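Local coordinates for CYTH domain-containing protein (PDB 2DC4) that is of unknown function but, as a CYTH-domain protein related to class IV adenylyl cyclases, probably handles triphosphate-bearing substrates or nucleotides within its closed barrel, at residues F112-V117 against D122-E127. Sequence-based numbering, arbitrary orientation.
Sequences FELNRV and DFLDIE
An antiparallel beta hairpin, strands 110-117 and 121-128, pairs Glu113 with Asp125 and Asn115 with Phe123 through the backbone. Glu113 N reaches Asp125 O at 2.9 Å, and Asn115 N runs to Phe123 O at 2.7 Å; the reciprocal bonds complete both pairs. Phe112, Leu114, Leu124 and Ile126 line one face, where Leu124 CD1 lies at the edge of the Phe112 ring, 4.1 Å from Phe112 CB, and Leu114 also meets helix 11-21. On that same face the Arg116 chain is bent about its CG-CD bond, chi3 76°, bringing the guanidinium edge side-on to Asp122: NE meets OD1 of Asp122 at 3.0 Å from above the carboxylate plane, and NH2 meets Asp122 OD2 on the syn side but tilted from that plane, the two groups 50° apart. A methionine in place of Arg116 would probably leave the Asp122 carboxylate without its cationic mate and freer to turn. The hairpin belongs to the closed eight-stranded barrel of the CYTH fold, which in relatives forms the triphosphate tunnel. On the other face Glu113, Asn115, Asp125 and Glu127 gather polar groups. Tyr159 OH bonds both Asn115 ND2 and Asp125 OD2, while Arg102 NE holds Asn115 OD1. Glu113 OE1 and Glu127 OE2 approach to 2.7 Å, their carboxylate planes 74° apart.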
loop_
_atom_site.group_PDB
_atom_site.type_symbol
_atom_site.label_atom_id
_atom_site.label_comp_id
_atom_site.label_asym_id
_atom_site.label_seq_id
_atom_site.Cartn_x
_atom_site.Cartn_y
_atom_site.Cartn_z
ATOM N N PHE A 112 4.639 -24.402 -9.211
ATOM C CA PHE A 112 4.523 -25.257 -8.045
ATOM C C PHE A 112 4.991 -24.452 -6.849
ATOM O O PHE A 112 6.084 -23.884 -6.869
ATOM C CB PHE A 112 5.419 -26.494 -8.175
ATOM C CG PHE A 112 5.121 -27.344 -9.374
ATOM C CD1 PHE A 112 5.776 -27.121 -10.582
ATOM C CD2 PHE A 112 4.174 -28.360 -9.299
ATOM C CE1 PHE A 112 5.491 -27.899 -11.702
ATOM C CE2 PHE A 112 3.880 -29.146 -10.411
ATOM C CZ PHE A 112 4.539 -28.916 -11.616
ATOM N N GLU A 113 4.164 -24.379 -5.815
ATOM C CA GLU A 113 4.559 -23.671 -4.604
ATOM C C GLU A 113 4.511 -24.712 -3.497
ATOM O O GLU A 113 3.433 -25.093 -3.046
ATOM C CB GLU A 113 3.598 -22.521 -4.289
ATOM C CG GLU A 113 3.420 -21.524 -5.439
ATOM C CD GLU A 113 2.595 -20.312 -5.051
ATOM O OE1 GLU A 113 1.562 -20.474 -4.368
ATOM O OE2 GLU A 113 2.974 -19.192 -5.448
ATOM N N LEU A 114 5.684 -25.182 -3.085
ATOM C CA LEU A 114 5.785 -26.189 -2.030
ATOM C C LEU A 114 5.989 -25.430 -0.736
ATOM O O LEU A 114 7.043 -24.831 -0.516
ATOM C CB LEU A 114 6.965 -27.123 -2.309
ATOM C CG LEU A 114 7.176 -28.287 -1.340
ATOM C CD1 LEU A 114 5.860 -29.038 -1.141
ATOM C CD2 LEU A 114 8.251 -29.213 -1.895
ATOM N N ASN A 115 4.974 -25.470 0.121
ATOM C CA ASN A 115 4.997 -24.726 1.370
ATOM C C ASN A 115 5.142 -25.505 2.659
ATOM O O ASN A 115 4.419 -26.473 2.890
ATOM C CB ASN A 115 3.720 -23.904 1.487
ATOM C CG ASN A 115 3.501 -23.003 0.301
ATOM O OD1 ASN A 115 4.322 -22.137 0.014
ATOM N ND2 ASN A 115 2.390 -23.203 -0.400
ATOM N N ARG A 116 6.069 -25.063 3.505
ATOM C CA ARG A 116 6.236 -25.666 4.822
ATOM C C ARG A 116 5.654 -24.570 5.709
ATOM O O ARG A 116 6.310 -23.568 5.990
ATOM C CB ARG A 116 7.714 -25.918 5.125
ATOM C CG ARG A 116 8.397 -26.736 4.046
ATOM C CD ARG A 116 9.494 -27.621 4.596
ATOM N NE ARG A 116 8.948 -28.791 5.273
ATOM C CZ ARG A 116 9.689 -29.758 5.804
ATOM N NH1 ARG A 116 11.011 -29.688 5.741
ATOM N NH2 ARG A 116 9.106 -30.804 6.375
ATOM N N VAL A 117 4.407 -24.768 6.119
ATOM C CA VAL A 117 3.650 -23.767 6.893
ATOM C C VAL A 117 3.705 -24.006 8.404
ATOM O O VAL A 117 3.286 -25.038 8.928
ATOM C CB VAL A 117 2.185 -23.793 6.453
ATOM C CG1 VAL A 117 1.440 -22.643 7.133
ATOM C CG2 VAL A 117 2.076 -23.640 4.954
ATOM N N ASP A 122 2.791 -29.334 5.719
ATOM C CA ASP A 122 3.347 -29.129 4.383
ATOM C C ASP A 122 2.282 -29.251 3.301
ATOM O O ASP A 122 1.494 -30.196 3.282
ATOM C CB ASP A 122 4.483 -30.120 4.131
ATOM C CG ASP A 122 5.592 -30.000 5.163
ATOM O OD1 ASP A 122 5.981 -28.859 5.483
ATOM O OD2 ASP A 122 6.080 -31.042 5.649
ATOM N N PHE A 123 2.270 -28.284 2.389
ATOM C CA PHE A 123 1.283 -28.265 1.323
ATOM C C PHE A 123 1.920 -27.898 0.002
ATOM O O PHE A 123 2.950 -27.226 -0.039
ATOM C CB PHE A 123 0.185 -27.240 1.628
ATOM C CG PHE A 123 -0.515 -27.465 2.937
ATOM C CD1 PHE A 123 0.058 -27.045 4.132
ATOM C CD2 PHE A 123 -1.743 -28.115 2.972
ATOM C CE1 PHE A 123 -0.587 -27.272 5.346
ATOM C CE2 PHE A 123 -2.393 -28.347 4.176
ATOM C CZ PHE A 123 -1.819 -27.927 5.363
ATOM N N LEU A 124 1.297 -28.351 -1.079
ATOM C CA LEU A 124 1.777 -28.028 -2.414
ATOM C C LEU A 124 0.632 -27.352 -3.133
ATOM O O LEU A 124 -0.468 -27.897 -3.204
ATOM C CB LEU A 124 2.169 -29.284 -3.203
ATOM C CG LEU A 124 2.402 -29.012 -4.702
ATOM C CD1 LEU A 124 3.684 -28.210 -4.887
ATOM C CD2 LEU A 124 2.483 -30.323 -5.480
ATOM N N ASP A 125 0.873 -26.149 -3.642
ATOM C CA ASP A 125 -0.145 -25.457 -4.406
ATOM C C ASP A 125 0.292 -25.587 -5.857
ATOM O O ASP A 125 1.445 -25.312 -6.188
ATOM C CB ASP A 125 -0.211 -23.971 -4.036
ATOM C CG ASP A 125 -0.984 -23.721 -2.759
ATOM O OD1 ASP A 125 -2.152 -24.157 -2.680
ATOM O OD2 ASP A 125 -0.437 -23.080 -1.839
ATOM N N ILE A 126 -0.611 -26.047 -6.713
ATOM C CA ILE A 126 -0.299 -26.155 -8.131
ATOM C C ILE A 126 -1.147 -25.074 -8.781
ATOM O O ILE A 126 -2.381 -25.111 -8.729
ATOM C CB ILE A 126 -0.664 -27.536 -8.716
ATOM C CG1 ILE A 126 0.069 -28.642 -7.947
ATOM C CG2 ILE A 126 -0.285 -27.580 -10.202
ATOM C CD1 ILE A 126 -0.160 -30.046 -8.522
ATOM N N GLU A 127 -0.471 -24.105 -9.388
ATOM C CA GLU A 127 -1.119 -22.953 -10.002
ATOM C C GLU A 127 -0.915 -22.938 -11.519
ATOM O O GLU A 127 0.132 -23.305 -12.035
ATOM C CB GLU A 127 -0.527 -21.686 -9.384
ATOM C CG GLU A 127 -1.134 -21.367 -8.017
ATOM C CD GLU A 127 -0.546 -20.074 -7.496
ATOM O OE1 GLU A 127 -0.399 -19.142 -8.274
ATOM O OE2 GLU A 127 -0.235 -20.012 -6.308
HETATM O O HOH W 1 -0.712 -20.404 -2.773
HETATM O O HOH W 2 1.408 -21.365 -2.011
HETATM O O HOH W 3 2.582 -17.881 -8.590
#